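Local coordinates for protein Poly(A) ribonuclease pop2 (PDB 2P51) that removes the poly(A) tails of mRNAs as the catalytic 3'-exoribonuclease subunit of the CCR4-NOT complex, releasing 5'-AMP with the help of bound divalent metal ions, at residues P22-W27 and Q32-L37; E43-V48 and N98-A103; K84-G89 and K135-V140; S154-V157 and T163-T166. All blocks are in the same frame, centred on the assembly; numbering follows the deposited sequence.

Overall arrangement
All four contacts reach one mixed beta sheet, the core of a DEDD nuclease fold. Contact 1 packs helix 31-41 beside the edge strand 23-26 and touches the other three: Arg-24 CD lies 3.5 Å from Ala-103 CB of contact 2, Trp-27 CB 3.5 Å from Val-140 O of contact 3, and Met-35 CE 3.9 Å from Ser-154 CB of contact 4. Contacts 2 and 4, with centres about 12 Å apart, are joined through the neighbouring strands 47-53 and 163-166. Contact 3 lies nearest the metals: the side chain of Gln-87 is about 7 Å from a bound magnesium ion, against about 11 Å for that of Trp-164 in contact 4.

Contact 1: P22-W27 and Q32-L37; sequences PIRDVW and QQEMNL
Glu-34, on the helix segment 32-37, meets both Val-26 and Arg-24 of strand 23-26, and the strand and helix axes run at 137° with a closest approach of 9.3 Å. Its aliphatic part comes first: CB of Glu-34 rests 3.9 Å from Val-26 CG2, with Val-26 CG1 equally near, so both methyls press on the root of the side chain from the strand side. With CG beside the backbone N and the chain bent at chi2, Glu-34 then folds its carboxylate toward Arg-24. There the guanidinium takes hold side-on with two nitrogens. Arg-24 NE gives an almost straight bond (178°) to Glu-34 OE1 at 2.8 Å, and Arg-24 NH2 bonds to the syn lone pair of Glu-34 OE2, also at 2.8 Å. Both oxygens lie close to the guanidinium plane, although the carboxylate itself is turned 31° from it. OE1 also accepts a hydrogen bond from Trp-106 NE1, a second donor that is likely to restrict rotation of the carboxylate further. Were Glu-34 replaced by alanine, the Arg-24 charge and the Trp-106 indole N-H would probably lose the carboxylate they share. One turn further on, Leu-37 lays CD2 over a face of the guanidinium, 3.8 Å from Arg-24 NE, adding an apolar cover to the salt bridge. Around this pair, strand 23-26 is hydrogen-bonded through its backbone to strand 105-109, whose Phe-108 touches Met-35 of the helix, while helix 144-152 packs against Gln-32 and Met-35 through Leu-150.

Contact 2: E43-V48 and N98-A103; sequences ERYPVV and NAPVEA
Tyr-45 lays one face of its ring against Pro-100, and this apolar packing makes up most of the direct contact. Pro-100 CB stands 3.9 Å from the ring centroid and only 12° off the ring normal, the geometry of a CH-pi interaction. Farther along the same pyrrolidine, CD comes within 3.7 Å of Tyr-45 CD1, so the proline ring spans the aromatic face from near CZ, the hydroxyl-bearing end, toward CG.

A different kind of approach occurs at the rim, where the carbonyl O of Asn-98 lies near the ring plane, 3.4 Å from Tyr-45 CD1. The electron-rich oxygen thus meets the C-H edge rather than the pi cloud.

Polar contacts across the segments run through water. One molecule joins Tyr-45 OH, at 2.9 Å, to the backbone N of Val-101 and to Glu-102 OE1; a second links Tyr-45 OH to the carbonyl O of Ala-99. Leu-92 and Asp-94 also touch the Tyr-45 side chain, placing it beside the end of strand 87-93 and the loop that follows.

The chemistry is therefore divided within a single side chain: the ring is held by dispersion and CH-pi contact, whereas its hydroxyl reaches the loop 98-103 through two waters, with no direct hydrogen bond between the segments.

Contact 3: K84-G89 and K135-V140; sequences KIIQIG and KKHQEV
His-137 carries CG beside its backbone N, anti to the carbonyl carbon; chi1 of -75° directs the imidazole to Ile-86, and chi2 of -111° turns its edge to it. On the other side, Ile-86 has CG2 anti to the backbone N and CG1 beside it, which turns the CG2 methyl to the ring, 3.8 Å from His-137 CE1. The carbonyl O of Ile-86 lies in the imidazole plane, 3.3 Å from His-137 CE1, a short but bent approach to the ring edge. Gln-87 adds only its aliphatic part: CG is 4.1 Å from His-137 CE1, again near the ring plane, and the amide plane is inclined 47° to the imidazole.

Backbone pairing of both Ile-86 and Gln-87 opposite Glu-53 marks a classic beta bulge beside a metal-binding residue. The polar ends have other partners. His-137 ND1 is hydrogen-bonded to the carbonyl O of Phe-110, while Gln-87 OE1 accepts from the backbone N of Ala-238 and Gln-87 NE2 bonds to Asn-109 OD1 and Gln-237 OE1.

Since ND1 faces a carbonyl oxygen, it probably bears a proton, and the neighbouring CE1-H might then add a weak electrostatic attraction to the Ile-86 oxygen in this buried contact.

Contact 4: S154-V157 and T163-T166; sequences SGLV and TWIT
The indole of Trp-164 meets the loop 154-157 at its edge: the carbonyl O of Leu-156 lies only 5° out of the ring plane. Toward the six-membered ring, Val-157 CG1 approaches obliquely, 3.8 Å from Trp-164 CZ2. The Phe-200 ring adds an edge-to-face contact with the indole from outside the two segments.

At that edge Trp-164 NE1 donates to Leu-156 O at 2.9 Å, with an N-H...O angle of 165°. The donor sits 39° out of the carbonyl plane, so the bond is nearly straight at the hydrogen but is not aimed at an oxygen lone pair. Beside it, Leu-156 CB packs 3.9 Å from Trp-164 CZ2. A phenylalanine in place of Trp-164 would probably leave the buried Leu-156 carbonyl without this donor and open a gap beside Val-157.

The loop is itself shaped by an ST turn, in which Ser-154 OG accepts from Leu-156 N at 3.0 Å; at the backbone angles of Gly-155 between them, a CB would jam against the carbonyl O of Ser-154. That turn follows helix 144-152, and Leu-156 also reaches Ile-38 of helix 31-41 and Val-48 of strand 47-53.

Trp-164 lies on a strand between 47-53 and 203-205, with backbone bonds to Lys-202 and Tyr-204. The contact thus ties the loop leading into strand 163-166 to the central sheet of the DEDD nuclease fold, with the Trp-164 side chain about 9 Å from those of the metal-binding residues Asp-51 and Asp-172.

Contact 1: P22-W27 and Q32-L37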
loop_
_atom_site.group_PDB
_atom_site.type_symbol
_atom_site.label_atom_id
_atom_site.label_comp_id
_atom_site.label_asym_id
_atom_site.label_seq_id
_atom_site.Cartn_x
_atom_site.Cartn_y
_atom_site.Cartn_z
ATOM N N PRO A 22 -5.599 -17.736 3.160
ATOM C CA PRO A 22 -5.741 -16.407 3.805
ATOM C C PRO A 22 -5.340 -15.275 2.874
ATOM O O PRO A 22 -5.800 -14.153 3.029
ATOM C CB PRO A 22 -4.798 -16.428 5.027
ATOM C CG PRO A 22 -3.939 -17.592 4.839
ATOM C CD PRO A 22 -4.546 -18.522 3.820
ATOM N N ILE A 23 -4.497 -15.575 1.904
ATOM C CA ILE A 23 -4.026 -14.559 0.976
ATOM C C ILE A 23 -4.538 -14.910 -0.420
ATOM O O ILE A 23 -4.200 -16.009 -0.883
ATOM C CB ILE A 23 -2.483 -14.441 0.981
ATOM C CG1 ILE A 23 -1.987 -14.111 2.389
ATOM C CG2 ILE A 23 -2.013 -13.458 -0.074
ATOM C CD1 ILE A 23 -0.478 -14.180 2.552
ATOM N N ARG A 24 -5.305 -14.013 -1.005
ATOM C CA ARG A 24 -5.825 -14.320 -2.352
ATOM C C ARG A 24 -4.969 -13.645 -3.410
ATOM O O ARG A 24 -4.925 -12.405 -3.409
ATOM C CB ARG A 24 -7.293 -13.899 -2.472
ATOM C CG ARG A 24 -8.192 -14.750 -1.580
ATOM C CD ARG A 24 -9.687 -14.460 -1.759
ATOM N NE ARG A 24 -10.197 -14.850 -3.070
ATOM C CZ ARG A 24 -10.623 -16.057 -3.410
ATOM N NH1 ARG A 24 -10.588 -17.036 -2.489
ATOM N NH2 ARG A 24 -11.084 -16.334 -4.638
ATOM N N ASP A 25 -4.295 -14.434 -4.253
ATOM C CA ASP A 25 -3.476 -13.816 -5.298
ATOM C C ASP A 25 -4.296 -13.460 -6.523
ATOM O O ASP A 25 -5.174 -14.278 -6.899
ATOM C CB ASP A 25 -2.360 -14.754 -5.786
ATOM C CG ASP A 25 -1.120 -14.565 -4.943
ATOM O OD1 ASP A 25 -0.484 -13.506 -4.887
ATOM O OD2 ASP A 25 -0.751 -15.570 -4.292
ATOM N N VAL A 26 -4.005 -12.308 -7.102
ATOM C CA VAL A 26 -4.760 -11.854 -8.251
ATOM C C VAL A 26 -3.766 -11.618 -9.386
ATOM O O VAL A 26 -2.699 -11.017 -9.187
ATOM C CB VAL A 26 -5.510 -10.567 -7.925
ATOM C CG1 VAL A 26 -6.583 -10.230 -8.966
ATOM C CG2 VAL A 26 -6.189 -10.626 -6.549
ATOM N N TRP A 27 -4.180 -12.127 -10.565
ATOM C CA TRP A 27 -3.443 -12.055 -11.818
ATOM C C TRP A 27 -4.365 -11.508 -12.905
ATOM O O TRP A 27 -5.523 -11.221 -12.587
ATOM C CB TRP A 27 -2.960 -13.447 -12.263
ATOM C CG TRP A 27 -2.062 -14.055 -11.201
ATOM C CD1 TRP A 27 -2.423 -14.926 -10.210
ATOM C CD2 TRP A 27 -0.663 -13.812 -11.042
ATOM N NE1 TRP A 27 -1.310 -15.236 -9.453
ATOM C CE2 TRP A 27 -0.230 -14.572 -9.937
ATOM C CE3 TRP A 27 0.288 -13.038 -11.720
ATOM C CZ2 TRP A 27 1.093 -14.572 -9.504
ATOM C CZ3 TRP A 27 1.611 -13.035 -11.284
ATOM C CH2 TRP A 27 1.995 -13.802 -10.183
ATOM N N GLN A 32 -11.045 -9.527 -12.586
ATOM C CA GLN A 32 -12.428 -9.039 -12.456
ATOM C C GLN A 32 -13.192 -9.746 -11.348
ATOM O O GLN A 32 -13.949 -9.161 -10.559
ATOM C CB GLN A 32 -13.152 -9.186 -13.809
ATOM C CG GLN A 32 -14.555 -8.642 -13.749
ATOM C CD GLN A 32 -14.670 -7.153 -13.990
ATOM O OE1 GLN A 32 -14.634 -6.358 -13.034
ATOM N NE2 GLN A 32 -14.823 -6.781 -15.258
ATOM N N GLN A 33 -13.007 -11.065 -11.241
ATOM C CA GLN A 33 -13.669 -11.853 -10.197
ATOM C C GLN A 33 -13.294 -11.383 -8.799
ATOM O O GLN A 33 -14.074 -11.241 -7.864
ATOM C CB GLN A 33 -13.269 -13.325 -10.431
ATOM C CG GLN A 33 -13.779 -14.365 -9.499
ATOM C CD GLN A 33 -13.340 -15.789 -9.833
ATOM O OE1 GLN A 33 -12.194 -16.209 -9.616
ATOM N NE2 GLN A 33 -14.299 -16.541 -10.377
ATOM N N GLU A 34 -11.972 -11.141 -8.650
ATOM C CA GLU A 34 -11.523 -10.774 -7.310
ATOM C C GLU A 34 -11.996 -9.365 -6.975
ATOM O O GLU A 34 -12.382 -9.106 -5.825
ATOM C CB GLU A 34 -9.994 -10.938 -7.215
ATOM C CG GLU A 34 -9.586 -12.414 -7.326
ATOM C CD GLU A 34 -10.179 -13.274 -6.216
ATOM O OE1 GLU A 34 -10.323 -12.843 -5.020
ATOM O OE2 GLU A 34 -10.528 -14.429 -6.550
ATOM N N MET A 35 -11.947 -8.439 -7.965
ATOM C CA MET A 35 -12.496 -7.103 -7.662
ATOM C C MET A 35 -13.980 -7.204 -7.336
ATOM O O MET A 35 -14.455 -6.471 -6.455
ATOM C CB MET A 35 -12.258 -6.133 -8.832
ATOM C CG MET A 35 -10.779 -5.763 -9.001
ATOM S SD MET A 35 -10.091 -4.955 -7.513
ATOM C CE MET A 35 -11.235 -3.635 -7.373
ATOM N N ASN A 36 -14.694 -8.097 -8.003
ATOM C CA ASN A 36 -16.133 -8.252 -7.722
ATOM C C ASN A 36 -16.295 -8.723 -6.275
ATOM O O ASN A 36 -17.197 -8.233 -5.572
ATOM C CB ASN A 36 -16.849 -9.229 -8.665
ATOM C CG ASN A 36 -17.056 -8.720 -10.054
ATOM O OD1 ASN A 36 -17.359 -9.485 -11.018
ATOM N ND2 ASN A 36 -16.926 -7.421 -10.194
ATOM N N LEU A 37 -15.450 -9.646 -5.843
ATOM C CA LEU A 37 -15.552 -10.140 -4.452
ATOM C C LEU A 37 -15.284 -9.012 -3.463
ATOM O O LEU A 37 -16.030 -8.816 -2.506
ATOM C CB LEU A 37 -14.598 -11.295 -4.239
ATOM C CG LEU A 37 -14.619 -11.984 -2.864
ATOM C CD1 LEU A 37 -16.007 -12.450 -2.441
ATOM C CD2 LEU A 37 -13.638 -13.144 -2.884
HETATM O O HOH W 1 -7.404 -15.665 -5.601
#

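Contact 2: E43-V48 and N98-A103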
loop_
_atom_site.group_PDB
_atom_site.type_symbol
_atom_site.label_atom_id
_atom_site.label_comp_id
_atom_site.label_asym_id
_atom_site.label_seq_id
_atom_site.Cartn_x
_atom_site.Cartn_y
_atom_site.Cartn_z
ATOM N N GLU A 43 -18.623 -2.771 1.892
ATOM C CA GLU A 43 -19.508 -1.993 2.788
ATOM C C GLU A 43 -19.461 -2.543 4.208
ATOM O O GLU A 43 -19.545 -1.775 5.183
ATOM C CB GLU A 43 -20.936 -1.989 2.246
ATOM C CG GLU A 43 -21.927 -1.305 3.177
ATOM C CD GLU A 43 -23.270 -1.084 2.520
ATOM O OE1 GLU A 43 -23.471 -1.619 1.403
ATOM O OE2 GLU A 43 -24.114 -0.371 3.108
ATOM N N ARG A 44 -19.324 -3.846 4.361
ATOM C CA ARG A 44 -19.258 -4.518 5.650
ATOM C C ARG A 44 -17.862 -4.467 6.265
ATOM O O ARG A 44 -17.722 -4.608 7.487
ATOM C CB ARG A 44 -19.676 -5.996 5.519
ATOM C CG ARG A 44 -21.191 -6.188 5.404
ATOM C CD ARG A 44 -21.464 -7.669 5.174
ATOM N NE ARG A 44 -21.220 -7.952 3.754
ATOM C CZ ARG A 44 -20.827 -9.122 3.318
ATOM N NH1 ARG A 44 -20.616 -10.085 4.217
ATOM N NH2 ARG A 44 -20.649 -9.349 2.030
ATOM N N TYR A 45 -16.831 -4.318 5.433
ATOM C CA TYR A 45 -15.427 -4.308 5.890
ATOM C C TYR A 45 -14.707 -3.074 5.309
ATOM O O TYR A 45 -13.898 -3.193 4.389
ATOM C CB TYR A 45 -14.739 -5.605 5.448
ATOM C CG TYR A 45 -15.371 -6.853 6.028
ATOM C CD1 TYR A 45 -14.977 -7.364 7.263
ATOM C CD2 TYR A 45 -16.395 -7.491 5.281
ATOM C CE1 TYR A 45 -15.603 -8.513 7.757
ATOM C CE2 TYR A 45 -16.998 -8.636 5.769
ATOM C CZ TYR A 45 -16.579 -9.120 6.992
ATOM O OH TYR A 45 -17.191 -10.256 7.472
ATOM N N PRO A 46 -15.080 -1.890 5.808
ATOM C CA PRO A 46 -14.711 -0.647 5.141
ATOM C C PRO A 46 -13.370 -0.082 5.541
ATOM O O PRO A 46 -13.085 1.097 5.238
ATOM C CB PRO A 46 -15.848 0.304 5.582
ATOM C CG PRO A 46 -16.195 -0.172 6.970
ATOM C CD PRO A 46 -16.021 -1.673 6.941
ATOM N N VAL A 47 -12.512 -0.828 6.191
ATOM C CA VAL A 47 -11.164 -0.405 6.608
ATOM C C VAL A 47 -10.179 -1.163 5.691
ATOM O O VAL A 47 -10.091 -2.384 5.760
ATOM C CB VAL A 47 -10.878 -0.625 8.089
ATOM C CG1 VAL A 47 -9.444 -0.162 8.431
ATOM C CG2 VAL A 47 -11.882 0.111 8.959
ATOM N N VAL A 48 -9.500 -0.409 4.815
ATOM C CA VAL A 48 -8.594 -1.050 3.852
ATOM C C VAL A 48 -7.139 -0.771 4.218
ATOM O O VAL A 48 -6.782 0.434 4.244
ATOM C CB VAL A 48 -8.849 -0.490 2.458
ATOM C CG1 VAL A 48 -7.885 -1.144 1.456
ATOM C CG2 VAL A 48 -10.303 -0.679 1.997
ATOM N N ASN A 98 -11.980 -7.059 12.475
ATOM C CA ASN A 98 -12.215 -8.428 11.995
ATOM C C ASN A 98 -12.071 -8.470 10.478
ATOM O O ASN A 98 -12.640 -7.620 9.776
ATOM C CB ASN A 98 -13.611 -8.889 12.364
ATOM C CG ASN A 98 -13.873 -8.769 13.857
ATOM O OD1 ASN A 98 -13.251 -9.483 14.655
ATOM N ND2 ASN A 98 -14.781 -7.894 14.244
ATOM N N ALA A 99 -11.347 -9.459 9.952
ATOM C CA ALA A 99 -11.256 -9.662 8.525
ATOM C C ALA A 99 -12.443 -10.459 8.003
ATOM O O ALA A 99 -12.960 -11.300 8.745
ATOM C CB ALA A 99 -9.982 -10.486 8.237
ATOM N N PRO A 100 -12.796 -10.315 6.738
ATOM C CA PRO A 100 -13.774 -11.235 6.160
ATOM C C PRO A 100 -13.225 -12.651 6.171
ATOM O O PRO A 100 -12.007 -12.892 6.003
ATOM C CB PRO A 100 -13.925 -10.738 4.727
ATOM C CG PRO A 100 -12.917 -9.713 4.478
ATOM C CD PRO A 100 -12.224 -9.375 5.763
ATOM N N VAL A 101 -14.105 -13.635 6.361
ATOM C CA VAL A 101 -13.568 -15.017 6.345
ATOM C C VAL A 101 -13.118 -15.400 4.954
ATOM O O VAL A 101 -12.258 -16.280 4.781
ATOM C CB VAL A 101 -14.662 -15.971 6.850
ATOM C CG1 VAL A 101 -14.176 -17.418 6.863
ATOM C CG2 VAL A 101 -15.126 -15.552 8.246
ATOM N N GLU A 102 -13.663 -14.747 3.931
ATOM C CA GLU A 102 -13.263 -14.998 2.559
ATOM C C GLU A 102 -11.775 -14.778 2.297
ATOM O O GLU A 102 -11.199 -15.442 1.432
ATOM C CB GLU A 102 -14.004 -14.052 1.608
ATOM C CG GLU A 102 -15.488 -14.329 1.425
ATOM C CD GLU A 102 -16.386 -13.714 2.487
ATOM O OE1 GLU A 102 -15.907 -13.253 3.556
ATOM O OE2 GLU A 102 -17.642 -13.707 2.280
ATOM N N ALA A 103 -11.147 -13.811 2.993
ATOM C CA ALA A 103 -9.754 -13.501 2.726
ATOM C C ALA A 103 -9.205 -12.577 3.782
ATOM O O ALA A 103 -9.827 -11.555 4.100
ATOM C CB ALA A 103 -9.609 -12.795 1.374
HETATM O O HOH W 2 -16.911 -12.750 6.043
HETATM O O HOH W 3 -15.583 -11.391 9.734
#

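Contact 3: K84-G89 and K135-V140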
loop_
_atom_site.group_PDB
_atom_site.type_symbol
_atom_site.label_atom_id
_atom_site.label_comp_id
_atom_site.label_asym_id
_atom_site.label_seq_id
_atom_site.Cartn_x
_atom_site.Cartn_y
_atom_site.Cartn_z
ATOM N N LYS A 84 8.118 0.527 -12.644
ATOM C CA LYS A 84 6.784 -0.083 -12.611
ATOM C C LYS A 84 6.463 -0.805 -11.313
ATOM O O LYS A 84 7.277 -1.505 -10.713
ATOM C CB LYS A 84 6.677 -1.090 -13.762
ATOM C CG LYS A 84 6.692 -0.414 -15.138
ATOM C CD LYS A 84 6.699 -1.522 -16.204
ATOM C CE LYS A 84 6.614 -0.795 -17.559
ATOM N NZ LYS A 84 6.525 -1.811 -18.633
ATOM N N ILE A 85 5.211 -0.638 -10.900
ATOM C CA ILE A 85 4.682 -1.377 -9.751
ATOM C C ILE A 85 4.738 -2.889 -9.960
ATOM O O ILE A 85 4.553 -3.330 -11.090
ATOM C CB ILE A 85 3.231 -0.919 -9.485
ATOM C CG1 ILE A 85 2.675 -1.394 -8.155
ATOM C CG2 ILE A 85 2.275 -1.336 -10.627
ATOM C CD1 ILE A 85 3.358 -0.957 -6.922
ATOM N N ILE A 86 4.980 -3.608 -8.845
ATOM C CA ILE A 86 5.062 -5.077 -8.927
ATOM C C ILE A 86 3.926 -5.722 -8.154
ATOM O O ILE A 86 3.351 -6.723 -8.653
ATOM C CB ILE A 86 6.470 -5.562 -8.473
ATOM C CG1 ILE A 86 7.548 -5.118 -9.476
ATOM C CG2 ILE A 86 6.519 -7.067 -8.287
ATOM C CD1 ILE A 86 8.997 -5.288 -8.999
ATOM N N GLN A 87 3.553 -5.225 -6.996
ATOM C CA GLN A 87 2.437 -5.809 -6.293
ATOM C C GLN A 87 1.683 -4.717 -5.504
ATOM O O GLN A 87 2.317 -3.775 -5.035
ATOM C CB GLN A 87 2.775 -6.830 -5.189
ATOM C CG GLN A 87 3.232 -8.186 -5.609
ATOM C CD GLN A 87 3.546 -9.102 -4.447
ATOM O OE1 GLN A 87 4.087 -8.618 -3.415
ATOM N NE2 GLN A 87 3.281 -10.371 -4.583
ATOM N N ILE A 88 0.389 -4.888 -5.337
ATOM C CA ILE A 88 -0.378 -4.091 -4.377
ATOM C C ILE A 88 -1.091 -5.050 -3.443
ATOM O O ILE A 88 -1.716 -5.995 -3.942
ATOM C CB ILE A 88 -1.434 -3.170 -5.021
ATOM C CG1 ILE A 88 -0.785 -2.109 -5.916
ATOM C CG2 ILE A 88 -2.340 -2.544 -3.961
ATOM C CD1 ILE A 88 -1.706 -1.241 -6.738
ATOM N N GLY A 89 -1.035 -4.806 -2.153
ATOM C CA GLY A 89 -1.750 -5.618 -1.150
ATOM C C GLY A 89 -2.892 -4.824 -0.545
ATOM O O GLY A 89 -2.655 -3.660 -0.163
ATOM N N LYS A 135 8.646 -14.704 -13.541
ATOM C CA LYS A 135 8.226 -15.200 -14.828
ATOM C C LYS A 135 6.701 -15.097 -14.962
ATOM O O LYS A 135 6.127 -14.745 -15.973
ATOM C CB LYS A 135 8.662 -16.656 -15.033
ATOM C CG LYS A 135 8.256 -17.226 -16.392
ATOM C CD LYS A 135 8.705 -18.633 -16.632
ATOM C CE LYS A 135 10.183 -19.023 -16.468
ATOM N NZ LYS A 135 10.207 -20.161 -15.520
ATOM N N LYS A 136 5.994 -15.395 -13.874
ATOM C CA LYS A 136 4.540 -15.325 -13.880
ATOM C C LYS A 136 4.068 -13.887 -13.984
ATOM O O LYS A 136 3.056 -13.660 -14.676
ATOM C CB LYS A 136 3.942 -16.013 -12.653
ATOM C CG LYS A 136 2.494 -16.403 -12.906
ATOM C CD LYS A 136 1.992 -17.345 -11.820
ATOM C CE LYS A 136 0.474 -17.536 -11.894
ATOM N NZ LYS A 136 -0.027 -18.471 -10.839
ATOM N N HIS A 137 4.772 -12.939 -13.363
ATOM C CA HIS A 137 4.369 -11.548 -13.545
ATOM C C HIS A 137 4.532 -11.159 -15.017
ATOM O O HIS A 137 3.775 -10.310 -15.520
ATOM C CB HIS A 137 5.205 -10.607 -12.693
ATOM C CG HIS A 137 4.876 -10.616 -11.223
ATOM N ND1 HIS A 137 4.276 -9.540 -10.569
ATOM C CD2 HIS A 137 5.079 -11.572 -10.274
ATOM C CE1 HIS A 137 4.120 -9.836 -9.281
ATOM N NE2 HIS A 137 4.596 -11.066 -9.093
ATOM N N GLN A 138 5.510 -11.768 -15.712
ATOM C CA GLN A 138 5.701 -11.363 -17.104
ATOM C C GLN A 138 4.569 -11.942 -17.942
ATOM O O GLN A 138 4.053 -11.325 -18.878
ATOM C CB GLN A 138 7.080 -11.803 -17.613
ATOM C CG GLN A 138 7.296 -11.239 -19.026
ATOM C CD GLN A 138 8.652 -11.636 -19.570
ATOM O OE1 GLN A 138 9.643 -11.619 -18.829
ATOM N NE2 GLN A 138 8.744 -11.992 -20.846
ATOM N N GLU A 139 4.158 -13.157 -17.585
ATOM C CA GLU A 139 3.141 -13.841 -18.362
ATOM C C GLU A 139 1.708 -13.391 -18.060
ATOM O O GLU A 139 0.993 -13.158 -19.055
ATOM C CB GLU A 139 3.179 -15.369 -18.134
ATOM C CG GLU A 139 4.349 -16.055 -18.775
ATOM C CD GLU A 139 4.408 -15.840 -20.286
ATOM O OE1 GLU A 139 3.420 -16.186 -20.972
ATOM O OE2 GLU A 139 5.468 -15.314 -20.723
ATOM N N VAL A 140 1.319 -13.325 -16.773
ATOM C CA VAL A 140 -0.114 -13.025 -16.514
ATOM C C VAL A 140 -0.225 -11.930 -15.477
ATOM O O VAL A 140 -1.199 -11.799 -14.755
ATOM C CB VAL A 140 -0.892 -14.261 -16.064
ATOM C CG1 VAL A 140 -1.088 -15.240 -17.236
ATOM C CG2 VAL A 140 -0.216 -14.993 -14.931
#

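Contact 4: S154-V157 and T163-T166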
loop_
_atom_site.group_PDB
_atom_site.type_symbol
_atom_site.label_atom_id
_atom_site.label_comp_id
_atom_site.label_asym_id
_atom_site.label_seq_id
_atom_site.Cartn_x
_atom_site.Cartn_y
_atom_site.Cartn_z
ATOM N N SER A 154 -14.820 0.900 -7.587
ATOM C CA SER A 154 -15.051 -0.195 -6.650
ATOM C C SER A 154 -15.826 0.223 -5.415
ATOM O O SER A 154 -16.414 -0.663 -4.769
ATOM C CB SER A 154 -13.708 -0.812 -6.179
ATOM O OG SER A 154 -12.923 0.188 -5.489
ATOM N N GLY A 155 -15.807 1.492 -5.064
ATOM C CA GLY A 155 -16.329 1.964 -3.771
ATOM C C GLY A 155 -15.181 2.101 -2.770
ATOM O O GLY A 155 -15.449 2.616 -1.676
ATOM N N LEU A 156 -13.943 1.681 -3.076
ATOM C CA LEU A 156 -12.887 1.808 -2.073
ATOM C C LEU A 156 -12.305 3.222 -2.088
ATOM O O LEU A 156 -11.794 3.631 -1.015
ATOM C CB LEU A 156 -11.783 0.797 -2.337
ATOM C CG LEU A 156 -11.967 -0.627 -1.750
ATOM C CD1 LEU A 156 -13.138 -1.371 -2.424
ATOM C CD2 LEU A 156 -10.669 -1.403 -1.844
ATOM N N VAL A 157 -12.313 3.900 -3.258
ATOM C CA VAL A 157 -11.727 5.257 -3.296
ATOM C C VAL A 157 -12.819 6.308 -3.477
ATOM O O VAL A 157 -13.941 5.924 -3.837
ATOM C CB VAL A 157 -10.635 5.384 -4.373
ATOM C CG1 VAL A 157 -9.468 4.451 -4.058
ATOM C CG2 VAL A 157 -11.199 5.114 -5.771
ATOM N N THR A 163 -11.886 3.808 5.241
ATOM C CA THR A 163 -10.649 4.308 5.854
ATOM C C THR A 163 -9.453 3.555 5.254
ATOM O O THR A 163 -9.537 2.337 5.259
ATOM C CB THR A 163 -10.674 4.112 7.381
ATOM O OG1 THR A 163 -11.829 4.790 7.958
ATOM C CG2 THR A 163 -9.424 4.718 8.014
ATOM N N TRP A 164 -8.438 4.256 4.796
ATOM C CA TRP A 164 -7.229 3.579 4.316
ATOM C C TRP A 164 -6.130 3.631 5.368
ATOM O O TRP A 164 -5.904 4.686 5.992
ATOM C CB TRP A 164 -6.711 4.242 3.028
ATOM C CG TRP A 164 -7.552 3.856 1.839
ATOM C CD1 TRP A 164 -8.835 4.277 1.570
ATOM C CD2 TRP A 164 -7.169 2.969 0.773
ATOM N NE1 TRP A 164 -9.261 3.689 0.385
ATOM C CE2 TRP A 164 -8.262 2.884 -0.128
ATOM C CE3 TRP A 164 -5.996 2.220 0.476
ATOM C CZ2 TRP A 164 -8.229 2.095 -1.294
ATOM C CZ3 TRP A 164 -5.995 1.454 -0.675
ATOM C CH2 TRP A 164 -7.088 1.378 -1.558
ATOM N N ILE A 165 -5.473 2.508 5.599
ATOM C CA ILE A 165 -4.404 2.358 6.595
ATOM C C ILE A 165 -3.125 1.994 5.887
ATOM O O ILE A 165 -3.129 1.087 5.056
ATOM C CB ILE A 165 -4.755 1.265 7.612
ATOM C CG1 ILE A 165 -6.136 1.432 8.200
ATOM C CG2 ILE A 165 -3.652 1.196 8.697
ATOM C CD1 ILE A 165 -6.321 2.772 8.916
ATOM N N THR A 166 -2.027 2.714 6.205
ATOM C CA THR A 166 -0.767 2.505 5.481
ATOM C C THR A 166 0.366 2.569 6.482
ATOM O O THR A 166 0.143 2.806 7.671
ATOM C CB THR A 166 -0.583 3.580 4.386
ATOM O OG1 THR A 166 -0.568 4.859 5.050
ATOM C CG2 THR A 166 -1.744 3.550 3.359
#